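Local coordinates for hypothetical protein YfiH (Bacillus licheniformis, PDB 6DZD) that probably catalyses the phosphorolysis of adenosine, inosine and S-methyl-5'-thioadenosine and also deaminates adenosine, as a zinc-binding member of the YfiH/LACC1 family, at residues A[151-159]-A[196-204]; A[174-182]-A[233-242]. One frame throughout, in Å; residues are numbered along the deposited sequence.

Interaction 1 (A[151-159]-A[196-204]); sequences GWKGTALGI and HVIDKIRNL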
ATOM      1  N   GLY A 151      -7.895   1.784  -1.741  1.00 18.86           N
ATOM      2  CA  GLY A 151      -8.535   3.014  -2.161  1.00 18.92           C
ATOM      3  C   GLY A 151      -9.806   3.222  -1.361  1.00 19.58           C
ATOM      4  O   GLY A 151     -10.013   2.614  -0.310  1.00 20.03           O
ATOM      5  N   TRP A 152     -10.690   4.071  -1.875  1.00 18.83           N
ATOM      6  CA  TRP A 152     -11.953   4.233  -1.167  1.00 19.63           C
ATOM      7  C   TRP A 152     -12.795   2.963  -1.248  1.00 20.20           C
ATOM      8  O   TRP A 152     -13.508   2.624  -0.285  1.00 20.88           O
ATOM      9  CB  TRP A 152     -12.724   5.442  -1.698  1.00 20.03           C
ATOM     10  CG  TRP A 152     -13.406   5.247  -3.022  1.00 20.35           C
ATOM     11  CD1 TRP A 152     -12.974   5.699  -4.236  1.00 20.25           C
ATOM     12  CD2 TRP A 152     -14.656   4.583  -3.267  1.00 21.24           C
ATOM     13  NE1 TRP A 152     -13.871   5.358  -5.220  1.00 21.31           N
ATOM     14  CE2 TRP A 152     -14.915   4.673  -4.653  1.00 21.94           C
ATOM     15  CE3 TRP A 152     -15.580   3.919  -2.450  1.00 21.80           C
ATOM     16  CZ2 TRP A 152     -16.059   4.116  -5.244  1.00 23.22           C
ATOM     17  CZ3 TRP A 152     -16.715   3.369  -3.039  1.00 23.00           C
ATOM     18  CH2 TRP A 152     -16.941   3.475  -4.425  1.00 23.74           C
ATOM     19  N   LYS A 153     -12.706   2.239  -2.376  1.00 20.41           N
ATOM     20  CA  LYS A 153     -13.439   0.982  -2.522  1.00 21.24           C
ATOM     21  C   LYS A 153     -12.917  -0.071  -1.553  1.00 21.38           C
ATOM     22  O   LYS A 153     -13.673  -0.630  -0.743  1.00 22.06           O
ATOM     23  CB  LYS A 153     -13.326   0.459  -3.951  1.00 21.61           C
ATOM     24  CG  LYS A 153     -14.256   1.119  -4.903  1.00 22.00           C
ATOM     25  CD  LYS A 153     -13.826   0.914  -6.354  1.00 22.43           C
ATOM     26  CE  LYS A 153     -14.884   1.503  -7.320  1.00 23.08           C
ATOM     27  NZ  LYS A 153     -14.726   1.064  -8.756  1.00 24.02           N
ATOM     28  N   GLY A 154     -11.610  -0.344  -1.614  1.00 19.35           N
ATOM     29  CA  GLY A 154     -11.031  -1.316  -0.703  1.00 19.53           C
ATOM     30  C   GLY A 154     -11.208  -0.913   0.736  1.00 19.64           C
ATOM     31  O   GLY A 154     -11.274  -1.765   1.618  1.00 20.31           O
ATOM     32  N   THR A 155     -11.300   0.387   0.991  1.00 19.42           N
ATOM     33  CA  THR A 155     -11.533   0.839   2.352  1.00 20.19           C
ATOM     34  C   THR A 155     -12.955   0.514   2.776  1.00 21.23           C
ATOM     35  O   THR A 155     -13.173  -0.103   3.826  1.00 22.17           O
ATOM     36  CB  THR A 155     -11.212   2.328   2.466  1.00 20.02           C
ATOM     37  OG1 THR A 155      -9.822   2.507   2.152  1.00 19.13           O
ATOM     38  CG2 THR A 155     -11.478   2.839   3.893  1.00 21.42           C
ATOM     39  N   ALA A 156     -13.930   0.859   1.935  1.00 18.99           N
ATOM     40  CA  ALA A 156     -15.310   0.500   2.234  1.00 20.12           C
ATOM     41  C   ALA A 156     -15.482  -1.014   2.352  1.00 20.19           C
ATOM     42  O   ALA A 156     -16.314  -1.480   3.129  1.00 21.03           O
ATOM     43  CB  ALA A 156     -16.233   1.078   1.156  1.00 20.72           C
ATOM     44  N   LEU A 157     -14.690  -1.801   1.622  1.00 18.18           N
ATOM     45  CA  LEU A 157     -14.783  -3.250   1.739  1.00 18.48           C
ATOM     46  C   LEU A 157     -14.131  -3.774   3.004  1.00 18.32           C
ATOM     47  O   LEU A 157     -14.415  -4.912   3.401  1.00 18.87           O
ATOM     48  CB  LEU A 157     -14.139  -3.933   0.535  1.00 18.17           C
ATOM     49  CG  LEU A 157     -14.974  -3.910  -0.748  1.00 18.85           C
ATOM     50  CD1 LEU A 157     -14.119  -4.266  -1.977  1.00 18.67           C
ATOM     51  CD2 LEU A 157     -16.195  -4.810  -0.649  1.00 19.98           C
ATOM     52  N   GLY A 158     -13.284  -2.974   3.647  1.00 17.49           N
ATOM     53  CA  GLY A 158     -12.574  -3.417   4.832  1.00 17.98           C
ATOM     54  C   GLY A 158     -11.467  -4.402   4.519  1.00 17.60           C
ATOM     55  O   GLY A 158     -11.233  -5.335   5.301  1.00 18.28           O
ATOM     56  N   ILE A 159     -10.755  -4.204   3.405  1.00 18.23           N
ATOM     57  CA  ILE A 159      -9.666  -5.114   3.072  1.00 18.05           C
ATOM     58  C   ILE A 159      -8.609  -5.141   4.177  1.00 17.69           C
ATOM     59  O   ILE A 159      -7.955  -6.172   4.386  1.00 18.02           O
ATOM     60  CB  ILE A 159      -9.046  -4.729   1.718  1.00 17.17           C
ATOM     61  CG1 ILE A 159      -8.069  -5.812   1.249  1.00 17.50           C
ATOM     62  CG2 ILE A 159      -8.342  -3.412   1.830  1.00 15.76           C
ATOM     63  CD1 ILE A 159      -7.332  -5.467  -0.053  1.00 16.88           C
ATOM     64  N   HIS A 196     -21.994   8.674  -3.067  1.00 28.20           N
ATOM     65  CA  HIS A 196     -21.870   7.265  -3.401  1.00 26.41           C
ATOM     66  C   HIS A 196     -20.731   6.629  -2.618  1.00 25.18           C
ATOM     67  O   HIS A 196     -20.872   5.514  -2.103  1.00 25.36           O
ATOM     68  CB  HIS A 196     -21.657   7.095  -4.903  1.00 24.50           C
ATOM     69  CG  HIS A 196     -21.307   5.696  -5.292  1.00 23.12           C
ATOM     70  ND1 HIS A 196     -22.246   4.692  -5.370  1.00 24.16           N
ATOM     71  CD2 HIS A 196     -20.116   5.122  -5.580  1.00 21.16           C
ATOM     72  CE1 HIS A 196     -21.651   3.563  -5.704  1.00 23.19           C
ATOM     73  NE2 HIS A 196     -20.358   3.797  -5.840  1.00 21.41           N
ATOM     74  N   VAL A 197     -19.629   7.363  -2.436  1.00 23.53           N
ATOM     75  CA  VAL A 197     -18.519   6.847  -1.647  1.00 22.85           C
ATOM     76  C   VAL A 197     -18.859   6.880  -0.166  1.00 24.90           C
ATOM     77  O   VAL A 197     -18.747   5.866   0.531  1.00 25.51           O
ATOM     78  CB  VAL A 197     -17.241   7.646  -1.951  1.00 21.00           C
ATOM     79  CG1 VAL A 197     -16.149   7.293  -0.980  1.00 20.67           C
ATOM     80  CG2 VAL A 197     -16.784   7.342  -3.342  1.00 19.08           C
ATOM     81  N   ILE A 198     -19.378   8.012   0.309  1.00 24.55           N
ATOM     82  CA  ILE A 198     -19.585   8.202   1.741  1.00 26.36           C
ATOM     83  C   ILE A 198     -20.640   7.243   2.256  1.00 28.10           C
ATOM     84  O   ILE A 198     -20.512   6.703   3.360  1.00 29.11           O
ATOM     85  CB  ILE A 198     -19.948   9.669   2.047  1.00 27.53           C
ATOM     86  CG1 ILE A 198     -18.700  10.541   1.968  1.00 26.28           C
ATOM     87  CG2 ILE A 198     -20.593   9.803   3.418  1.00 29.58           C
ATOM     88  CD1 ILE A 198     -17.619  10.155   2.970  1.00 25.78           C
ATOM     89  N   ASP A 199     -21.683   6.993   1.464  1.00 28.55           N
ATOM     90  CA  ASP A 199     -22.670   5.999   1.866  1.00 29.53           C
ATOM     91  C   ASP A 199     -22.013   4.643   2.099  1.00 29.64           C
ATOM     92  O   ASP A 199     -22.415   3.896   2.997  1.00 32.27           O
ATOM     93  CB  ASP A 199     -23.792   5.893   0.833  1.00 30.04           C
ATOM     94  CG  ASP A 199     -24.767   7.059   0.905  1.00 31.86           C
ATOM     95  OD1 ASP A 199     -24.730   7.831   1.891  1.00 33.22           O
ATOM     96  OD2 ASP A 199     -25.575   7.203  -0.033  1.00 32.24           O
ATOM     97  N   LYS A 200     -21.023   4.293   1.276  1.00 29.07           N
ATOM     98  CA  LYS A 200     -20.378   2.998   1.433  1.00 28.06           C
ATOM     99  C   LYS A 200     -19.416   2.994   2.619  1.00 28.22           C
ATOM    100  O   LYS A 200     -19.313   1.992   3.337  1.00 30.08           O
ATOM    101  CB  LYS A 200     -19.651   2.633   0.140  1.00 25.82           C
ATOM    102  CG  LYS A 200     -20.492   1.891  -0.894  1.00 26.44           C
ATOM    103  CD  LYS A 200     -19.753   1.753  -2.224  1.00 24.24           C
ATOM    104  CE  LYS A 200     -20.113   0.456  -2.909  1.00 25.58           C
ATOM    105  NZ  LYS A 200     -21.590   0.344  -3.049  1.00 27.60           N
ATOM    106  N   ILE A 201     -18.744   4.116   2.871  1.00 28.13           N
ATOM    107  CA  ILE A 201     -17.890   4.243   4.048  1.00 28.55           C
ATOM    108  C   ILE A 201     -18.720   4.149   5.330  1.00 31.15           C
ATOM    109  O   ILE A 201     -18.420   3.360   6.241  1.00 32.32           O
ATOM    110  CB  ILE A 201     -17.100   5.563   3.981  1.00 27.24           C
ATOM    111  CG1 ILE A 201     -16.147   5.581   2.771  1.00 24.72           C
ATOM    112  CG2 ILE A 201     -16.371   5.811   5.281  1.00 27.97           C
ATOM    113  CD1 ILE A 201     -14.976   4.597   2.836  1.00 23.83           C
ATOM    114  N   ARG A 202     -19.780   4.956   5.426  1.00 30.94           N
ATOM    115  CA  ARG A 202     -20.557   4.982   6.655  1.00 34.17           C
ATOM    116  C   ARG A 202     -21.263   3.654   6.931  1.00 37.09           C
ATOM    117  O   ARG A 202     -21.860   3.498   8.006  1.00 40.28           O
ATOM    118  CB  ARG A 202     -21.533   6.161   6.610  1.00 34.68           C
ATOM    119  CG  ARG A 202     -22.941   5.824   6.243  1.00 36.71           C
ATOM    120  CD  ARG A 202     -23.849   7.015   6.476  1.00 37.85           C
ATOM    121  NE  ARG A 202     -23.830   7.993   5.382  1.00 35.97           N
ATOM    122  CZ  ARG A 202     -23.602   9.296   5.548  1.00 36.23           C
ATOM    123  NH1 ARG A 202     -23.366   9.780   6.767  1.00 36.57           N
ATOM    124  NH2 ARG A 202     -23.617  10.118   4.501  1.00 36.23           N
ATOM    125  N   ASN A 203     -21.204   2.697   5.999  1.00 36.38           N
ATOM    126  CA  ASN A 203     -21.752   1.362   6.193  1.00 39.23           C
ATOM    127  C   ASN A 203     -20.720   0.365   6.683  1.00 39.71           C
ATOM    128  O   ASN A 203     -21.013  -0.834   6.752  1.00 42.04           O
ATOM    129  CB  ASN A 203     -22.383   0.848   4.904  1.00 38.72           C
ATOM    130  CG  ASN A 203     -23.897   0.968   4.918  1.00 41.28           C
ATOM    131  OD1 ASN A 203     -24.524   1.129   5.989  1.00 44.17           O
ATOM    132  ND2 ASN A 203     -24.503   0.889   3.731  1.00 40.49           N
ATOM    133  N   LEU A 204     -19.523   0.837   7.027  1.00 37.83           N
ATOM    134  CA  LEU A 204     -18.523  -0.033   7.616  1.00 38.59           C
ATOM    135  C   LEU A 204     -18.948  -0.412   9.031  1.00 42.48           C
ATOM    136  O   LEU A 204     -19.673   0.341   9.691  1.00 43.89           O
ATOM    137  CB  LEU A 204     -17.158   0.662   7.645  1.00 35.79           C
ATOM    138  CG  LEU A 204     -16.325   0.543   6.362  1.00 32.66           C
ATOM    139  CD1 LEU A 204     -15.381   1.704   6.177  1.00 29.78           C
ATOM    140  CD2 LEU A 204     -15.551  -0.774   6.333  1.00 33.50           C
TER
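W152, A156 and L204 contribute the most surface to this meeting of helix 152-157 with helix 195-201, whose axes, taken over the short segments, approach to 9.2 Å and run nearly parallel, 25° apart. It illustrates how a single large side chain can set the terms of a helix pair. The indole of W152 has V197 CG2 over one face, a CH-pi contact with the methyl 3.5 Å from the centroid of the six-membered ring and only 13° off its normal, while the chain's own K153 CG covers the opposite face near the rim. With chi1 at 76°, W152 CG stands between its own backbone N and carbonyl carbon, and this carries the indole across to the second helix. Further out, K200 sets CD at the ring's edge, near its plane, 3.5 Å from W152 CZ3, and the H196 imidazole arrives obliquely, NE2 3.7 Å from W152 CH2.

One turn on, the small A156 lets the backbones come closer: its CA is 4.9 Å from I201 CA. A156 CB sits 3.9 Å from K200 CB and 4.1 Å from I201 CD1. Beyond it, L204, at the end of the type I turn I201-L204, sets CD2 3.4 Å from A156 O and also near T155 O, which is already bonded to G158 N in the Schellman motif that closes helix 152-157. Helix 225-236 backs this inner end, its V228 touching both T155 and L204.

No hydrogen bond passes between the two segments, and the atoms that meet are mostly carbon. The pair is therefore held by shape and apolar contact, graded from an exposed aromatic end at H196 to a buried aliphatic one at L204.

Interaction 2 (A[174-182]-A[233-242]); sequences NPADIRAVI and LVHAGIPNGQ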
ATOM      1  N   ASN A 174      -2.169 -13.985  17.274  1.00 23.52           N
ATOM      2  CA  ASN A 174      -2.787 -13.184  18.310  1.00 23.51           C
ATOM      3  C   ASN A 174      -2.821 -11.745  17.813  1.00 22.02           C
ATOM      4  O   ASN A 174      -1.762 -11.208  17.445  1.00 21.75           O
ATOM      5  CB  ASN A 174      -1.999 -13.293  19.603  1.00 25.13           C
ATOM      6  CG  ASN A 174      -2.577 -12.464  20.734  1.00 25.39           C
ATOM      7  OD1 ASN A 174      -3.466 -11.623  20.545  1.00 24.31           O
ATOM      8  ND2 ASN A 174      -2.036 -12.679  21.933  1.00 27.06           N
ATOM      9  N   PRO A 175      -3.998 -11.110  17.717  1.00 21.18           N
ATOM     10  CA  PRO A 175      -4.042  -9.732  17.191  1.00 19.97           C
ATOM     11  C   PRO A 175      -3.215  -8.739  17.989  1.00 20.41           C
ATOM     12  O   PRO A 175      -2.808  -7.718  17.428  1.00 19.60           O
ATOM     13  CB  PRO A 175      -5.533  -9.384  17.242  1.00 19.89           C
ATOM     14  CG  PRO A 175      -6.109 -10.362  18.173  1.00 20.82           C
ATOM     15  CD  PRO A 175      -5.342 -11.613  18.008  1.00 21.45           C
ATOM     16  N   ALA A 176      -2.971  -8.990  19.279  1.00 21.81           N
ATOM     17  CA  ALA A 176      -2.092  -8.125  20.061  1.00 22.54           C
ATOM     18  C   ALA A 176      -0.653  -8.139  19.548  1.00 22.61           C
ATOM     19  O   ALA A 176       0.084  -7.182  19.779  1.00 22.83           O
ATOM     20  CB  ALA A 176      -2.139  -8.533  21.536  1.00 24.29           C
ATOM     21  N   ASP A 177      -0.234  -9.204  18.867  1.00 22.61           N
ATOM     22  CA  ASP A 177       1.120  -9.314  18.340  1.00 22.89           C
ATOM     23  C   ASP A 177       1.303  -8.595  17.013  1.00 21.34           C
ATOM     24  O   ASP A 177       2.448  -8.438  16.575  1.00 21.56           O
ATOM     25  CB  ASP A 177       1.511 -10.780  18.140  1.00 23.86           C
ATOM     26  CG  ASP A 177       1.696 -11.521  19.444  1.00 25.80           C
ATOM     27  OD1 ASP A 177       2.308 -10.951  20.363  1.00 26.82           O
ATOM     28  OD2 ASP A 177       1.258 -12.680  19.551  1.00 26.49           O
ATOM     29  N   ILE A 178       0.225  -8.188  16.349  1.00 20.87           N
ATOM     30  CA  ILE A 178       0.338  -7.674  14.987  1.00 20.14           C
ATOM     31  C   ILE A 178       0.735  -6.203  15.026  1.00 20.40           C
ATOM     32  O   ILE A 178       0.189  -5.410  15.804  1.00 21.29           O
ATOM     33  CB  ILE A 178      -0.975  -7.880  14.213  1.00 20.07           C
ATOM     34  CG1 ILE A 178      -1.310  -9.372  14.086  1.00 20.06           C
ATOM     35  CG2 ILE A 178      -0.901  -7.241  12.835  1.00 19.23           C
ATOM     36  CD1 ILE A 178      -2.733  -9.633  13.637  1.00 20.42           C
ATOM     37  N   ARG A 179       1.703  -5.842  14.192  1.00 20.64           N
ATOM     38  CA  ARG A 179       2.083  -4.466  13.957  1.00 20.99           C
ATOM     39  C   ARG A 179       1.600  -4.056  12.575  1.00 20.39           C
ATOM     40  O   ARG A 179       1.482  -4.891  11.674  1.00 19.40           O
ATOM     41  CB  ARG A 179       3.597  -4.291  14.072  1.00 20.97           C
ATOM     42  CG  ARG A 179       4.078  -4.049  15.489  1.00 21.87           C
ATOM     43  CD  ARG A 179       4.409  -5.354  16.231  1.00 21.81           C
ATOM     44  NE  ARG A 179       4.944  -5.086  17.570  1.00 22.88           N
ATOM     45  CZ  ARG A 179       4.669  -5.801  18.661  1.00 24.07           C
ATOM     46  NH1 ARG A 179       5.213  -5.463  19.829  1.00 25.71           N
ATOM     47  NH2 ARG A 179       3.849  -6.848  18.590  1.00 23.78           N
ATOM     48  N   ALA A 180       1.301  -2.764  12.424  1.00 19.15           N
ATOM     49  CA  ALA A 180       0.783  -2.229  11.176  1.00 18.77           C
ATOM     50  C   ALA A 180       1.358  -0.848  10.909  1.00 19.49           C
ATOM     51  O   ALA A 180       1.587  -0.065  11.836  1.00 20.57           O
ATOM     52  CB  ALA A 180      -0.742  -2.162  11.206  1.00 19.28           C
ATOM     53  N   VAL A 181       1.597  -0.555   9.640  1.00 18.32           N
ATOM     54  CA  VAL A 181       2.015   0.766   9.210  1.00 18.71           C
ATOM     55  C   VAL A 181       1.124   1.205   8.052  1.00 18.20           C
ATOM     56  O   VAL A 181       0.805   0.405   7.163  1.00 16.98           O
ATOM     57  CB  VAL A 181       3.508   0.792   8.812  1.00 18.74           C
ATOM     58  CG1 VAL A 181       3.828   2.025   7.922  1.00 18.87           C
ATOM     59  CG2 VAL A 181       4.413   0.750  10.060  1.00 19.72           C
ATOM     60  N   ILE A 182       0.684   2.467   8.094  1.00 18.38           N
ATOM     61  CA  ILE A 182      -0.069   3.105   7.013  1.00 18.23           C
ATOM     62  C   ILE A 182       0.856   4.120   6.340  1.00 18.25           C
ATOM     63  O   ILE A 182       1.374   5.033   6.997  1.00 19.13           O
ATOM     64  CB  ILE A 182      -1.363   3.762   7.531  1.00 19.60           C
ATOM     65  CG1 ILE A 182      -2.309   2.696   8.082  1.00 19.69           C
ATOM     66  CG2 ILE A 182      -2.058   4.536   6.444  1.00 18.96           C
ATOM     67  CD1 ILE A 182      -3.579   3.239   8.718  1.00 21.37           C
ATOM     68  N   LEU A 233      -8.272  -1.315  11.599  1.00 22.51           N
ATOM     69  CA  LEU A 233      -7.273  -2.143  12.273  1.00 22.65           C
ATOM     70  C   LEU A 233      -7.572  -2.267  13.763  1.00 23.61           C
ATOM     71  O   LEU A 233      -7.542  -3.373  14.318  1.00 23.73           O
ATOM     72  CB  LEU A 233      -5.876  -1.562  12.058  1.00 22.81           C
ATOM     73  CG  LEU A 233      -5.380  -1.491  10.610  1.00 21.98           C
ATOM     74  CD1 LEU A 233      -4.052  -0.728  10.483  1.00 22.15           C
ATOM     75  CD2 LEU A 233      -5.252  -2.879  10.028  1.00 21.04           C
ATOM     76  N   VAL A 234      -7.885  -1.145  14.423  1.00 21.61           N
ATOM     77  CA  VAL A 234      -8.195  -1.180  15.850  1.00 23.61           C
ATOM     78  C   VAL A 234      -9.439  -2.024  16.088  1.00 24.38           C
ATOM     79  O   VAL A 234      -9.509  -2.820  17.037  1.00 25.61           O
ATOM     80  CB  VAL A 234      -8.377   0.246  16.398  1.00 24.94           C
ATOM     81  CG1 VAL A 234      -8.760   0.205  17.877  1.00 27.32           C
ATOM     82  CG2 VAL A 234      -7.123   1.087  16.176  1.00 24.43           C
ATOM     83  N   HIS A 235     -10.446  -1.849  15.229  1.00 24.08           N
ATOM     84  CA  HIS A 235     -11.626  -2.695  15.265  1.00 24.80           C
ATOM     85  C   HIS A 235     -11.233  -4.153  15.100  1.00 24.20           C
ATOM     86  O   HIS A 235     -11.749  -5.027  15.802  1.00 25.46           O
ATOM     87  CB  HIS A 235     -12.581  -2.252  14.161  1.00 24.31           C
ATOM     88  CG  HIS A 235     -13.839  -3.055  14.068  1.00 25.20           C
ATOM     89  ND1 HIS A 235     -14.902  -2.877  14.928  1.00 27.24           N
ATOM     90  CD2 HIS A 235     -14.221  -4.005  13.183  1.00 24.58           C
ATOM     91  CE1 HIS A 235     -15.876  -3.701  14.593  1.00 27.79           C
ATOM     92  NE2 HIS A 235     -15.491  -4.390  13.533  1.00 26.22           N
ATOM     93  N   ALA A 236     -10.277  -4.429  14.216  1.00 22.66           N
ATOM     94  CA  ALA A 236      -9.910  -5.811  13.964  1.00 22.26           C
ATOM     95  C   ALA A 236      -9.154  -6.441  15.124  1.00 23.30           C
ATOM     96  O   ALA A 236      -9.008  -7.667  15.151  1.00 23.55           O
ATOM     97  CB  ALA A 236      -9.088  -5.904  12.690  1.00 20.45           C
ATOM     98  N   GLY A 237      -8.647  -5.650  16.062  1.00 23.77           N
ATOM     99  CA  GLY A 237      -7.945  -6.202  17.203  1.00 25.13           C
ATOM    100  C   GLY A 237      -6.516  -5.742  17.316  1.00 24.74           C
ATOM    101  O   GLY A 237      -5.805  -6.170  18.235  1.00 26.02           O
ATOM    102  N   ILE A 238      -6.025  -4.921  16.414  1.00 23.40           N
ATOM    103  CA  ILE A 238      -4.660  -4.430  16.568  1.00 23.32           C
ATOM    104  C   ILE A 238      -4.674  -3.299  17.591  1.00 24.89           C
ATOM    105  O   ILE A 238      -5.493  -2.372  17.459  1.00 24.95           O
ATOM    106  CB  ILE A 238      -4.103  -3.959  15.232  1.00 21.87           C
ATOM    107  CG1 ILE A 238      -3.977  -5.134  14.268  1.00 20.89           C
ATOM    108  CG2 ILE A 238      -2.766  -3.330  15.437  1.00 21.99           C
ATOM    109  CD1 ILE A 238      -3.287  -4.758  12.983  1.00 20.11           C
ATOM    110  N   PRO A 239      -3.800  -3.327  18.598  1.00 26.26           N
ATOM    111  CA  PRO A 239      -3.759  -2.213  19.554  1.00 28.06           C
ATOM    112  C   PRO A 239      -3.291  -0.940  18.866  1.00 27.15           C
ATOM    113  O   PRO A 239      -2.388  -0.962  18.028  1.00 25.73           O
ATOM    114  CB  PRO A 239      -2.764  -2.680  20.626  1.00 29.93           C
ATOM    115  CG  PRO A 239      -2.249  -3.983  20.212  1.00 29.06           C
ATOM    116  CD  PRO A 239      -2.765  -4.341  18.851  1.00 26.62           C
ATOM    117  N   ASN A 240      -3.952   0.175  19.198  1.00 28.15           N
ATOM    118  CA  ASN A 240      -3.658   1.432  18.518  1.00 27.51           C
ATOM    119  C   ASN A 240      -2.191   1.829  18.669  1.00 27.96           C
ATOM    120  O   ASN A 240      -1.621   2.454  17.764  1.00 26.78           O
ATOM    121  CB  ASN A 240      -4.575   2.538  19.039  1.00 29.12           C
ATOM    122  CG  ASN A 240      -4.502   3.802  18.180  1.00 28.45           C
ATOM    123  OD1 ASN A 240      -4.294   3.726  16.960  1.00 26.36           O
ATOM    124  ND2 ASN A 240      -4.666   4.970  18.811  1.00 30.45           N
ATOM    125  N   GLY A 241      -1.570   1.470  19.801  1.00 29.88           N
ATOM    126  CA  GLY A 241      -0.169   1.778  20.010  1.00 30.67           C
ATOM    127  C   GLY A 241       0.748   1.124  18.996  1.00 28.70           C
ATOM    128  O   GLY A 241       1.844   1.629  18.734  1.00 28.83           O
ATOM    129  N   GLN A 242       0.319   0.005  18.409  1.00 27.08           N
ATOM    130  CA  GLN A 242       1.115  -0.729  17.435  1.00 25.42           C
ATOM    131  C   GLN A 242       0.773  -0.354  15.995  1.00 23.14           C
ATOM    132  O   GLN A 242       1.062  -1.131  15.076  1.00 21.66           O
ATOM    133  CB  GLN A 242       0.947  -2.230  17.639  1.00 25.39           C
ATOM    134  CG  GLN A 242       1.978  -2.841  18.563  1.00 27.25           C
ATOM    135  CD  GLN A 242       1.441  -4.044  19.310  1.00 28.30           C
ATOM    136  OE1 GLN A 242       1.599  -4.145  20.532  1.00 30.62           O
ATOM    137  NE2 GLN A 242       0.812  -4.966  18.586  1.00 26.83           N
TER
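Q242 reaches the turn before strand 179-182 with its side-chain amide and shows how one NH2 group can serve two backbone carbonyls. NE2 donates to A176 O (2.6 Å, N-H...O angle 171°) and to I178 O (2.9 Å); both acceptors lie in the amide plane, although the amide stands above the plane of each carbonyl. R179 stacks on this amide, the two planes 9° apart and Q242 CD centred over the guanidinium. A bend at chi2 (90°) folds the arginine back, and a bond from its NH2 to D177 O (2.9 Å) fixes the group's rotation. Replacing Q242 by alanine takes away the amide, and A176 O and I178 O would probably lose this donor and R179 the flat group it stacks on.

The backbone of Q242 starts a parallel strand pairing: A180 N donates to Q242 O (3.1 Å), and bonds of A180 and I182 with E244 carry the ladder on. Strands 179-182 and 243-245 are neighbours in a mixed sheet, joined by a beta-alpha-beta connection in which helix 225-236 is preceded by helix 195-201 and a three-stranded sheet.

Helix 225-236 ends in a Schellman motif at G237, where P175 CB packs 3.4 Å from G237 O. I238 CD1 wedges against I178 CG2 (3.4 Å) and A180 CB, which also lies 3.7 Å from L233 CD1. A176 N donates to N174 OD1, an Asx turn.

How the interactions relate
Both contacts are partly buried, with centres 20 Å apart and nearest atoms about 7 Å apart, and two helices link them. Helix 225-236 lends its N-terminal and middle turns to interaction 1, where it covers T155 and L204, and its C-terminal end to interaction 2. Helix 159-169 starts directly after G158 of interaction 1, then meets P175, I178 and I238 of interaction 2 through I168 and V164. Their chemistry differs with position. Between two helices, whose backbone groups bond largely within themselves, interaction 1 is apolar and aromatic; interaction 2, at a sheet margin, combines backbone pairing and the bonds of a glutamine amide to two carbonyls with an aliphatic layer facing the helices.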